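Local atomic coordinates of sugar kinase (Agrobacterium tumefaciens, PDB entry 2RBC), a protein that probably transfers the gamma-phosphate of ATP to a sugar, as other ribokinase-like (pfkB) carbohydrate kinases do. Residues H31-G36 with E153-F158; H77-R82 with H279-L284; F158-V163 with G182-L187; L170-L175 with E198-A203. One frame throughout, in Å; residues are numbered along the deposited sequence.

Contact 1 of 4, residues H31-G36 with E153-F158; sequences HVLCVG and EDIALF. With EDO (1,2-ethanediol), chain I.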
loop_
_atom_site.group_PDB
_atom_site.type_symbol
_atom_site.label_atom_id
_atom_site.label_comp_id
_atom_site.label_asym_id
_atom_site.label_seq_id
_atom_site.Cartn_x
_atom_site.Cartn_y
_atom_site.Cartn_z
ATOM N N HIS A 31 1.353 -20.719 26.697
ATOM C CA HIS A 31 0.836 -19.441 26.334
ATOM C C HIS A 31 1.929 -18.378 26.422
ATOM O O HIS A 31 2.501 -18.153 27.481
ATOM C CB HIS A 31 -0.316 -19.088 27.257
ATOM C CG HIS A 31 -1.189 -18.004 26.722
ATOM N ND1 HIS A 31 -2.367 -17.635 27.331
ATOM C CD2 HIS A 31 -1.078 -17.231 25.611
ATOM C CE1 HIS A 31 -2.925 -16.655 26.629
ATOM N NE2 HIS A 31 -2.153 -16.384 25.590
ATOM N N VAL A 32 2.227 -17.751 25.283
ATOM C CA VAL A 32 3.266 -16.725 25.160
ATOM C C VAL A 32 2.591 -15.376 24.822
ATOM O O VAL A 32 1.807 -15.311 23.883
ATOM C CB VAL A 32 4.268 -17.078 24.051
ATOM C CG1 VAL A 32 5.331 -16.017 23.955
ATOM C CG2 VAL A 32 4.906 -18.468 24.270
ATOM N N LEU A 33 2.878 -14.348 25.615
ATOM C CA LEU A 33 2.580 -12.957 25.321
ATOM C C LEU A 33 3.649 -12.347 24.452
ATOM O O LEU A 33 4.810 -12.286 24.836
ATOM C CB LEU A 33 2.510 -12.111 26.585
ATOM C CG LEU A 33 2.182 -10.608 26.429
ATOM C CD1 LEU A 33 0.789 -10.335 25.716
ATOM C CD2 LEU A 33 2.243 -9.906 27.778
ATOM N N CYS A 34 3.236 -11.852 23.300
ATOM C CA CYS A 34 4.130 -11.081 22.412
ATOM C C CYS A 34 3.720 -9.631 22.484
ATOM O O CYS A 34 2.548 -9.320 22.524
ATOM C CB CYS A 34 4.038 -11.603 20.989
ATOM S SG CYS A 34 4.482 -13.342 20.904
ATOM N N VAL A 35 4.697 -8.732 22.526
ATOM C CA VAL A 35 4.435 -7.302 22.624
ATOM C C VAL A 35 5.211 -6.533 21.562
ATOM O O VAL A 35 6.430 -6.714 21.430
ATOM C CB VAL A 35 4.876 -6.754 23.977
ATOM C CG1 VAL A 35 4.574 -5.256 24.085
ATOM C CG2 VAL A 35 4.227 -7.577 25.134
ATOM N N GLY A 36 4.492 -5.704 20.806
ATOM C CA GLY A 36 5.101 -4.774 19.859
ATOM C C GLY A 36 4.362 -4.458 18.577
ATOM O O GLY A 36 3.191 -4.158 18.574
ATOM N N GLU A 153 -0.878 -9.584 37.813
ATOM C CA GLU A 153 -2.005 -10.480 37.565
ATOM C C GLU A 153 -2.251 -10.733 36.052
ATOM O O GLU A 153 -2.545 -11.872 35.673
ATOM C CB GLU A 153 -3.270 -9.963 38.282
ATOM C CG GLU A 153 -3.244 -10.159 39.823
ATOM C CD GLU A 153 -4.575 -9.758 40.507
ATOM O OE1 GLU A 153 -5.434 -9.174 39.791
ATOM O OE2 GLU A 153 -4.770 -10.016 41.741
ATOM N N ASP A 154 -2.132 -9.693 35.205
ATOM C CA ASP A 154 -2.124 -9.841 33.748
ATOM C C ASP A 154 -1.046 -10.843 33.292
ATOM O O ASP A 154 -1.321 -11.743 32.497
ATOM C CB ASP A 154 -1.839 -8.512 32.990
ATOM C CG ASP A 154 -2.933 -7.431 33.165
ATOM O OD1 ASP A 154 -4.062 -7.802 33.600
ATOM O OD2 ASP A 154 -2.614 -6.209 32.873
ATOM N N ILE A 155 0.182 -10.653 33.754
ATOM C CA ILE A 155 1.318 -11.394 33.222
ATOM C C ILE A 155 1.362 -12.829 33.749
ATOM O O ILE A 155 1.891 -13.721 33.089
ATOM C CB ILE A 155 2.637 -10.640 33.508
ATOM C CG1 ILE A 155 2.625 -9.269 32.789
ATOM C CG2 ILE A 155 3.872 -11.457 33.088
ATOM C CD1 ILE A 155 2.564 -9.352 31.232
ATOM N N ALA A 156 0.789 -13.059 34.932
ATOM C CA ALA A 156 0.880 -14.368 35.575
ATOM C C ALA A 156 0.138 -15.408 34.762
ATOM O O ALA A 156 0.363 -16.607 34.927
ATOM C CB ALA A 156 0.317 -14.323 37.038
ATOM N N LEU A 157 -0.719 -14.952 33.869
ATOM C CA LEU A 157 -1.465 -15.834 33.008
ATOM C C LEU A 157 -0.633 -16.405 31.855
ATOM O O LEU A 157 -1.080 -17.317 31.154
ATOM C CB LEU A 157 -2.676 -15.077 32.457
ATOM C CG LEU A 157 -3.613 -14.483 33.554
ATOM C CD1 LEU A 157 -4.952 -14.116 32.935
ATOM C CD2 LEU A 157 -3.847 -15.377 34.820
ATOM N N PHE A 158 0.555 -15.859 31.625
ATOM C CA PHE A 158 1.394 -16.331 30.539
ATOM C C PHE A 158 2.520 -17.223 31.058
ATOM O O PHE A 158 2.882 -17.175 32.222
ATOM C CB PHE A 158 1.939 -15.131 29.782
ATOM C CG PHE A 158 0.870 -14.301 29.186
ATOM C CD1 PHE A 158 0.142 -14.765 28.084
ATOM C CD2 PHE A 158 0.541 -13.083 29.738
ATOM C CE1 PHE A 158 -0.890 -13.991 27.555
ATOM C CE2 PHE A 158 -0.477 -12.328 29.217
ATOM C CZ PHE A 158 -1.183 -12.772 28.123
HETATM C C1 EDO I . -4.998 -4.680 34.402
HETATM O O1 EDO I . -4.495 -4.111 33.184
HETATM C C2 EDO I . -5.369 -3.612 35.439
HETATM O O2 EDO I . -4.696 -2.359 35.225
#
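Phe158 lodges between His31 and Leu33 on strand 31-35 of the central, mostly parallel sheet, in the alpha/beta fold of the ribokinase family, where the type I turn after helix 152-155 leads into the neighbouring strand 160-163. The turn runs from Ile155 to Phe158 and is closed by the bond from Phe158 N to Ile155 O (2.9 Å). With chi1 at -61°, CG of Phe158 stands opposite its own carbonyl carbon, and the ring leans back over strand 31-35. There it meets the imidazole in a T-shaped pair: the edge of Phe158 addresses the face of His31, with ring planes at 73° and centroids 4.7 Å apart. The leading atom is Phe158 CE1, 3.3 Å from His31 NE2 and displaced toward the rim of the imidazole. NE2 has its polar partner elsewhere, a hydrogen bond with Ser84 OG on strand 82-90, which would help fix the rotation of the ring. Over a face of the phenyl group sits Leu33 CB, 3.7 Å from the ring centroid and almost on the normal, a CH-pi contact. Farther along the same leucine, Val174 of helix 168-180 is a neighbour. On the helix before the turn, Asp154 OD2 accepts a hydrogen bond from O1 of a 1,2-ethanediol, probably from the crystallisation liquor (2.8 Å). The leucine's own tip meets the helix, Leu33 CD2 lying 3.5 Å from Ile155 CD1.

Contact 2 of 4, residues H77-R82 with H279-L284; sequences HRMGGR and HGTFAL. With SO4 (sulfate ion), chain D.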
loop_
_atom_site.group_PDB
_atom_site.type_symbol
_atom_site.label_atom_id
_atom_site.label_comp_id
_atom_site.label_asym_id
_atom_site.label_seq_id
_atom_site.Cartn_x
_atom_site.Cartn_y
_atom_site.Cartn_z
ATOM N N HIS A 77 1.681 -19.670 17.621
ATOM C CA HIS A 77 0.490 -20.406 17.246
ATOM C C HIS A 77 0.798 -21.591 16.316
ATOM O O HIS A 77 0.402 -22.732 16.581
ATOM C CB HIS A 77 -0.495 -19.466 16.551
ATOM C CG HIS A 77 -1.570 -20.174 15.811
ATOM N ND1 HIS A 77 -2.575 -20.872 16.448
ATOM C CD2 HIS A 77 -1.808 -20.284 14.487
ATOM C CE1 HIS A 77 -3.381 -21.383 15.533
ATOM N NE2 HIS A 77 -2.926 -21.047 14.337
ATOM N N ARG A 78 1.537 -21.316 15.255
ATOM C CA ARG A 78 1.840 -22.335 14.259
ATOM C C ARG A 78 2.630 -23.489 14.869
ATOM O O ARG A 78 2.471 -24.636 14.448
ATOM C CB ARG A 78 2.640 -21.753 13.118
ATOM C CG ARG A 78 1.855 -20.764 12.249
ATOM C CD ARG A 78 0.836 -21.488 11.403
ATOM N NE ARG A 78 1.496 -22.186 10.302
ATOM C CZ ARG A 78 0.898 -23.013 9.461
ATOM N NH1 ARG A 78 -0.375 -23.314 9.603
ATOM N NH2 ARG A 78 1.599 -23.594 8.494
HETATM N N MSE A 79 3.455 -23.156 15.860
HETATM C CA MSE A 79 4.323 -24.125 16.528
HETATM C C MSE A 79 3.675 -24.833 17.719
HETATM O O MSE A 79 4.343 -25.560 18.448
HETATM C CB MSE A 79 5.589 -23.439 16.970
HETATM C CG MSE A 79 6.433 -22.893 15.834
HETATM SE SE MSE A 79 7.068 -24.263 14.563
HETATM C CE MSE A 79 8.638 -24.890 15.557
ATOM N N GLY A 80 2.381 -24.622 17.903
ATOM C CA GLY A 80 1.591 -25.419 18.833
ATOM C C GLY A 80 1.336 -24.746 20.168
ATOM O O GLY A 80 0.847 -25.384 21.092
ATOM N N GLY A 81 1.730 -23.484 20.302
ATOM C CA GLY A 81 1.449 -22.733 21.520
ATOM C C GLY A 81 0.221 -21.878 21.367
ATOM O O GLY A 81 -0.462 -21.911 20.321
ATOM N N ARG A 82 -0.083 -21.138 22.422
ATOM C CA ARG A 82 -1.169 -20.153 22.415
ATOM C C ARG A 82 -0.523 -18.796 22.450
ATOM O O ARG A 82 0.407 -18.576 23.200
ATOM C CB ARG A 82 -2.086 -20.355 23.612
ATOM C CG ARG A 82 -3.081 -21.453 23.371
ATOM C CD ARG A 82 -3.911 -21.749 24.578
ATOM N NE ARG A 82 -3.169 -22.442 25.640
ATOM C CZ ARG A 82 -2.935 -21.953 26.872
ATOM N NH1 ARG A 82 -3.338 -20.725 27.245
ATOM N NH2 ARG A 82 -2.284 -22.700 27.759
ATOM N N HIS A 279 12.188 -16.028 16.720
ATOM C CA HIS A 279 11.933 -15.536 18.085
ATOM C C HIS A 279 10.704 -16.145 18.744
ATOM O O HIS A 279 10.725 -16.500 19.930
ATOM C CB HIS A 279 11.803 -14.008 18.068
ATOM C CG HIS A 279 13.036 -13.330 17.579
ATOM N ND1 HIS A 279 12.999 -12.232 16.752
ATOM C CD2 HIS A 279 14.346 -13.630 17.750
ATOM C CE1 HIS A 279 14.241 -11.890 16.425
ATOM N NE2 HIS A 279 15.076 -12.715 17.025
ATOM N N GLY A 280 9.632 -16.254 17.981
ATOM C CA GLY A 280 8.404 -16.833 18.483
ATOM C C GLY A 280 8.618 -18.300 18.833
ATOM O O GLY A 280 8.138 -18.747 19.859
ATOM N N THR A 281 9.312 -19.051 17.974
ATOM C CA THR A 281 9.605 -20.467 18.245
ATOM C C THR A 281 10.446 -20.580 19.505
ATOM O O THR A 281 10.218 -21.443 20.360
ATOM C CB THR A 281 10.349 -21.115 17.019
ATOM O OG1 THR A 281 9.515 -21.029 15.844
ATOM C CG2 THR A 281 10.669 -22.573 17.276
ATOM N N PHE A 282 11.418 -19.683 19.633
ATOM C CA PHE A 282 12.341 -19.712 20.736
ATOM C C PHE A 282 11.628 -19.405 22.033
ATOM O O PHE A 282 11.860 -20.035 23.036
ATOM C CB PHE A 282 13.491 -18.729 20.495
ATOM C CG PHE A 282 14.543 -18.802 21.554
ATOM C CD1 PHE A 282 15.541 -19.759 21.480
ATOM C CD2 PHE A 282 14.512 -17.938 22.643
ATOM C CE1 PHE A 282 16.492 -19.872 22.477
ATOM C CE2 PHE A 282 15.482 -18.038 23.646
ATOM C CZ PHE A 282 16.467 -19.013 23.557
ATOM N N ALA A 283 10.759 -18.407 22.003
ATOM C CA ALA A 283 9.948 -18.051 23.134
ATOM C C ALA A 283 9.026 -19.183 23.583
ATOM O O ALA A 283 8.944 -19.486 24.777
ATOM C CB ALA A 283 9.154 -16.806 22.830
ATOM N N LEU A 284 8.364 -19.830 22.634
ATOM C CA LEU A 284 7.629 -21.031 22.944
ATOM C C LEU A 284 8.528 -22.142 23.498
ATOM O O LEU A 284 8.155 -22.751 24.483
ATOM C CB LEU A 284 6.796 -21.512 21.744
ATOM C CG LEU A 284 5.958 -22.801 21.913
ATOM C CD1 LEU A 284 4.904 -22.603 22.980
ATOM C CD2 LEU A 284 5.340 -23.191 20.571
HETATM S S SO4 D . -1.548 -25.394 7.037
HETATM O O1 SO4 D . -0.129 -25.121 6.806
HETATM O O2 SO4 D . -2.284 -24.142 7.224
HETATM O O3 SO4 D . -2.125 -26.001 5.837
HETATM O O4 SO4 D . -1.673 -26.295 8.194
#
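Met79 and the two glycines after it, at the Schellman motif that ends helix 68-78, receive Leu284 and Thr281 from the flank of helix 274-287. In kinases of this family the start of the latter helix usually carries the anion hole; the contact lies farther along it. Gly80, with positive phi, is the C-prime residue: its N bonds to His77 O (3.0 Å), while Gly81 N reaches back to Val76 O. Leu284 CD2 presses on this turn, 3.3 Å from Met79 O and 3.6 Å from Met79 CB. The sister methyl CD1 comes 3.8 Å from Gly81 CA, a closeness that a glycine permits. Met79, modelled as selenomethionine, is folded at chi2 and chi3 (-61° and -83°), which brings its end round to Thr281, with CE 3.5 Å from Thr281 CG2. The threonine hydroxyl OG1 is bonded to Ile277 O in its own helix, and Met79 O to Arg319 NH1. Leu298 of helix 292-307 also packs on Met79. On the far side of the turn, Arg78 holds a sulfate, probably from the crystallisation liquor, at the edge of its guanidinium: NH2 donates to sulfate O1 at 2.9 Å, and NH1 weakly to O2 at 3.2 Å.

Contact 3 of 4, residues F158-V163 with G182-L187; sequences FDAVLV and GKPAIL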
loop_
_atom_site.group_PDB
_atom_site.type_symbol
_atom_site.label_atom_id
_atom_site.label_comp_id
_atom_site.label_asym_id
_atom_site.label_seq_id
_atom_site.Cartn_x
_atom_site.Cartn_y
_atom_site.Cartn_z
ATOM N N PHE A 158 0.555 -15.859 31.625
ATOM C CA PHE A 158 1.394 -16.331 30.539
ATOM C C PHE A 158 2.520 -17.223 31.058
ATOM O O PHE A 158 2.882 -17.175 32.222
ATOM C CB PHE A 158 1.939 -15.131 29.782
ATOM C CG PHE A 158 0.870 -14.301 29.186
ATOM C CD1 PHE A 158 0.142 -14.765 28.084
ATOM C CD2 PHE A 158 0.541 -13.083 29.738
ATOM C CE1 PHE A 158 -0.890 -13.991 27.555
ATOM C CE2 PHE A 158 -0.477 -12.328 29.217
ATOM C CZ PHE A 158 -1.183 -12.772 28.123
ATOM N N ASP A 159 3.042 -18.065 30.179
ATOM C CA ASP A 159 4.143 -18.965 30.515
ATOM C C ASP A 159 5.474 -18.316 30.150
ATOM O O ASP A 159 6.495 -18.659 30.723
ATOM C CB ASP A 159 3.959 -20.288 29.787
ATOM C CG ASP A 159 2.732 -21.037 30.269
ATOM O OD1 ASP A 159 2.688 -21.309 31.475
ATOM O OD2 ASP A 159 1.835 -21.372 29.489
ATOM N N ALA A 160 5.464 -17.423 29.158
ATOM C CA ALA A 160 6.626 -16.606 28.800
ATOM C C ALA A 160 6.135 -15.351 28.135
ATOM O O ALA A 160 4.977 -15.285 27.737
ATOM C CB ALA A 160 7.605 -17.342 27.826
ATOM N N VAL A 161 7.021 -14.348 28.022
ATOM C CA VAL A 161 6.726 -13.122 27.284
ATOM C C VAL A 161 7.867 -12.848 26.321
ATOM O O VAL A 161 9.027 -13.211 26.573
ATOM C CB VAL A 161 6.489 -11.890 28.193
ATOM C CG1 VAL A 161 5.420 -12.181 29.218
ATOM C CG2 VAL A 161 7.763 -11.399 28.853
ATOM N N LEU A 162 7.497 -12.284 25.180
ATOM C CA LEU A 162 8.449 -11.880 24.154
ATOM C C LEU A 162 8.145 -10.453 23.754
ATOM O O LEU A 162 6.980 -10.111 23.489
ATOM C CB LEU A 162 8.339 -12.810 22.939
ATOM C CG LEU A 162 9.178 -12.470 21.706
ATOM C CD1 LEU A 162 10.675 -12.392 21.984
ATOM C CD2 LEU A 162 8.791 -13.396 20.535
ATOM N N VAL A 163 9.158 -9.582 23.731
ATOM C CA VAL A 163 8.910 -8.178 23.397
ATOM C C VAL A 163 9.872 -7.758 22.297
ATOM O O VAL A 163 11.006 -8.212 22.281
ATOM C CB VAL A 163 9.041 -7.193 24.618
ATOM C CG1 VAL A 163 8.130 -7.660 25.870
ATOM C CG2 VAL A 163 10.515 -6.959 25.005
ATOM N N GLY A 182 9.198 -15.030 37.630
ATOM C CA GLY A 182 9.927 -16.260 37.383
ATOM C C GLY A 182 9.783 -16.799 35.964
ATOM O O GLY A 182 10.136 -17.949 35.698
ATOM N N LYS A 183 9.293 -15.973 35.040
ATOM C CA LYS A 183 8.950 -16.413 33.695
ATOM C C LYS A 183 10.070 -16.008 32.762
ATOM O O LYS A 183 10.827 -15.075 33.056
ATOM C CB LYS A 183 7.617 -15.804 33.239
ATOM C CG LYS A 183 6.460 -16.383 34.032
ATOM C CD LYS A 183 5.212 -15.636 33.847
ATOM C CE LYS A 183 4.129 -16.156 34.803
ATOM N NZ LYS A 183 3.704 -17.617 34.633
ATOM N N PRO A 184 10.248 -16.771 31.666
ATOM C CA PRO A 184 11.150 -16.286 30.635
ATOM C C PRO A 184 10.633 -14.956 30.110
ATOM O O PRO A 184 9.444 -14.832 29.814
ATOM C CB PRO A 184 11.062 -17.359 29.545
ATOM C CG PRO A 184 10.589 -18.576 30.229
ATOM C CD PRO A 184 9.664 -18.077 31.315
ATOM N N ALA A 185 11.546 -13.986 30.027
ATOM C CA ALA A 185 11.300 -12.624 29.644
ATOM C C ALA A 185 12.258 -12.333 28.496
ATOM O O ALA A 185 13.440 -12.050 28.705
ATOM C CB ALA A 185 11.528 -11.689 30.864
ATOM N N ILE A 186 11.772 -12.482 27.271
ATOM C CA ILE A 186 12.638 -12.566 26.088
ATOM C C ILE A 186 12.587 -11.266 25.300
ATOM O O ILE A 186 11.512 -10.736 25.005
ATOM C CB ILE A 186 12.269 -13.807 25.226
ATOM C CG1 ILE A 186 12.343 -15.089 26.104
ATOM C CG2 ILE A 186 13.217 -13.948 24.049
ATOM C CD1 ILE A 186 11.446 -16.156 25.720
ATOM N N LEU A 187 13.768 -10.744 24.975
ATOM C CA LEU A 187 13.893 -9.556 24.169
ATOM C C LEU A 187 14.347 -9.939 22.782
ATOM O O LEU A 187 15.384 -10.545 22.639
ATOM C CB LEU A 187 14.888 -8.574 24.790
ATOM C CG LEU A 187 15.201 -7.299 23.978
ATOM C CD1 LEU A 187 13.983 -6.388 23.753
ATOM C CD2 LEU A 187 16.358 -6.504 24.609
HETATM O O HOH W 1 4.175 -20.391 33.702
#
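Val161 and Ile186 are the centre of a parallel strand pair, 160-163 with 185-187, the two strands of a beta-alpha-beta crossover through helix 168-180. Val161 is bonded through both of its backbone polar atoms: its N donates to Pro184 O (3.1 Å), and its O accepts from Ile186 N (2.9 Å). Ile186 O then takes Val163 N at 2.9 Å, nearly in line with the carbonyl bond, and also receives a CA-H...O contact from Leu162 CA. Leu162 pairs with Leu33 and Val35 of strand 31-35, whereas Ala185 N bonds to a side-chain oxygen, Thr205 OG1, just before strand 206-210. Before the strands begin, Lys183 stretches out and bends only at chi4 (-62°), so that NZ donates a hydrogen bond to Phe158 O (2.6 Å). A water bridges the lysine to Asp159, donating to OD1 (2.8 Å) and accepting a weak bond from NZ. The other carboxylate oxygen, Asp159 OD2, is taken by His31 N. Apolar side chains meet above and below the strands, Leu162 CD1 on Ile186 CG2 (3.6 Å) and Val163 CG2 on Leu187 CD1 (3.7 Å). Val161 and Val163 face helix 168-180, while Leu162 and Ile186 turn to helix 274-287, so the pair lies buried between the two helical layers, with strand 31-35 alongside.

Contact 4 of 4, residues L170-L175 with E198-A203; sequences LALDVL and EGLAPA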
loop_
_atom_site.group_PDB
_atom_site.type_symbol
_atom_site.label_atom_id
_atom_site.label_comp_id
_atom_site.label_asym_id
_atom_site.label_seq_id
_atom_site.Cartn_x
_atom_site.Cartn_y
_atom_site.Cartn_z
ATOM N N LEU A 170 6.250 0.021 27.146
ATOM C CA LEU A 170 5.465 -1.164 27.501
ATOM C C LEU A 170 6.374 -2.406 27.603
ATOM O O LEU A 170 6.255 -3.196 28.541
ATOM C CB LEU A 170 4.320 -1.394 26.515
ATOM C CG LEU A 170 3.400 -2.608 26.815
ATOM C CD1 LEU A 170 2.790 -2.629 28.267
ATOM C CD2 LEU A 170 2.317 -2.664 25.760
ATOM N N ALA A 171 7.287 -2.541 26.641
ATOM C CA ALA A 171 8.234 -3.665 26.591
ATOM C C ALA A 171 9.040 -3.779 27.892
ATOM O O ALA A 171 9.190 -4.866 28.434
ATOM C CB ALA A 171 9.155 -3.516 25.422
ATOM N N LEU A 172 9.519 -2.641 28.399
ATOM C CA LEU A 172 10.263 -2.608 29.652
ATOM C C LEU A 172 9.441 -3.161 30.792
ATOM O O LEU A 172 9.913 -3.963 31.595
ATOM C CB LEU A 172 10.690 -1.176 29.977
ATOM C CG LEU A 172 11.570 -0.992 31.212
ATOM C CD1 LEU A 172 12.839 -1.857 31.155
ATOM C CD2 LEU A 172 11.935 0.488 31.369
ATOM N N ASP A 173 8.193 -2.749 30.855
ATOM C CA ASP A 173 7.305 -3.184 31.925
ATOM C C ASP A 173 6.988 -4.653 31.841
ATOM O O ASP A 173 6.945 -5.354 32.868
ATOM C CB ASP A 173 5.979 -2.464 31.836
ATOM C CG ASP A 173 5.987 -1.124 32.501
ATOM O OD1 ASP A 173 6.998 -0.763 33.171
ATOM O OD2 ASP A 173 4.949 -0.423 32.349
ATOM N N VAL A 174 6.721 -5.129 30.628
ATOM C CA VAL A 174 6.380 -6.543 30.445
ATOM C C VAL A 174 7.576 -7.460 30.826
ATOM O O VAL A 174 7.416 -8.497 31.506
ATOM C CB VAL A 174 5.877 -6.812 29.004
ATOM C CG1 VAL A 174 5.818 -8.320 28.756
ATOM C CG2 VAL A 174 4.454 -6.131 28.772
ATOM N N LEU A 175 8.772 -7.072 30.389
ATOM C CA LEU A 175 9.966 -7.822 30.742
ATOM C C LEU A 175 10.176 -7.857 32.259
ATOM O O LEU A 175 10.441 -8.901 32.814
ATOM C CB LEU A 175 11.241 -7.285 30.064
ATOM C CG LEU A 175 11.345 -7.440 28.548
ATOM C CD1 LEU A 175 12.581 -6.647 28.006
ATOM C CD2 LEU A 175 11.394 -8.911 28.124
ATOM N N GLU A 198 19.782 -0.543 24.982
ATOM C CA GLU A 198 20.452 -0.506 26.289
ATOM C C GLU A 198 19.458 -0.376 27.411
ATOM O O GLU A 198 19.712 -0.845 28.495
ATOM C CB GLU A 198 21.481 0.637 26.355
ATOM C CG GLU A 198 22.706 0.389 25.475
ATOM C CD GLU A 198 23.606 1.625 25.287
ATOM O OE1 GLU A 198 23.160 2.794 25.478
ATOM O OE2 GLU A 198 24.789 1.395 24.949
ATOM N N GLY A 199 18.317 0.259 27.142
ATOM C CA GLY A 199 17.248 0.350 28.135
ATOM C C GLY A 199 16.494 -0.952 28.378
ATOM O O GLY A 199 16.095 -1.255 29.490
ATOM N N LEU A 200 16.307 -1.742 27.339
ATOM C CA LEU A 200 15.540 -2.954 27.468
ATOM C C LEU A 200 16.360 -4.173 27.908
ATOM O O LEU A 200 15.853 -5.057 28.611
ATOM C CB LEU A 200 14.816 -3.241 26.137
ATOM C CG LEU A 200 13.667 -2.284 25.769
ATOM C CD1 LEU A 200 13.165 -2.600 24.394
ATOM C CD2 LEU A 200 12.516 -2.338 26.805
ATOM N N ALA A 201 17.590 -4.276 27.416
ATOM C CA ALA A 201 18.451 -5.433 27.676
ATOM C C ALA A 201 18.571 -5.820 29.163
ATOM O O ALA A 201 18.456 -7.001 29.520
ATOM C CB ALA A 201 19.871 -5.175 27.021
ATOM N N PRO A 202 18.769 -4.833 30.063
ATOM C CA PRO A 202 18.903 -5.209 31.482
ATOM C C PRO A 202 17.660 -5.844 32.123
ATOM O O PRO A 202 17.809 -6.517 33.143
ATOM C CB PRO A 202 19.231 -3.874 32.167
ATOM C CG PRO A 202 19.800 -3.020 31.065
ATOM C CD PRO A 202 18.989 -3.388 29.880
ATOM N N ALA A 203 16.473 -5.687 31.527
ATOM C CA ALA A 203 15.237 -6.276 32.069
ATOM C C ALA A 203 14.945 -7.712 31.671
ATOM O O ALA A 203 14.115 -8.357 32.301
ATOM C CB ALA A 203 14.011 -5.407 31.721
#
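Leu200 and Ala203 pack on Ala171, Leu172 and Leu175 in an apolar helix-to-helix contact on one side of the central sheet, joining helix 168-180 to the end of helix 194-200 and the 3-10 turn that follows it. The backbones come close, with CA atoms 5.7 Å apart for both Leu172-Leu200 and Leu175-Ala203. Leu200 is the main intruder: its CD2 methyl rests on the first helix, 3.8 Å from Ala171 CB, 3.8 Å from Leu172 CB and nearer still, 3.4 Å, to Leu172 N. Leu172 answers from the other direction. With CG anti to the backbone N (chi1 -176°), it sends CD1 across to the second segment, 3.8 Å from Ala203 CB in the 3-10 turn and close to Gly199 O. A turn on, Leu175 lays CB against Ala203 CB (3.7 Å) and CD1 against Leu200 O (3.7 Å). Toward the sheet, Leu175 continues onto Val163 and Ala185, and Leu200 onto Leu187. Nearby, Pro202 O is bonded to Arg179 NH1. No hydrogen bond runs between the two segments; methyl groups lie against alanines and backbone atoms, consistent with a contact held mainly by shape and burial of apolar surface, with its more exposed rim at Leu172 and Gly199.

All four contacts are largely buried. Contacts 1 and 3 share Phe158 and build on adjacent strands, 31-35 and 160-163, linked by Leu33 O to Leu162 N at 2.7 Å. Only contact 3 has hydrogen bonds between its segments; contact 1 relies on ring and methyl packing, and contacts 2 and 4 on aliphatic groups against helices. Contacts 2 and 4, whose centres are about 21 Å apart, lie in different helical layers and do not touch. The sheet of contact 3 bridges them, with Ile186 meeting Ala283 and Val163 meeting Leu175. Partly exposed polar groups appear at the margins: Asp154 with ethanediol in contact 1, Arg78 with sulfate in contact 2.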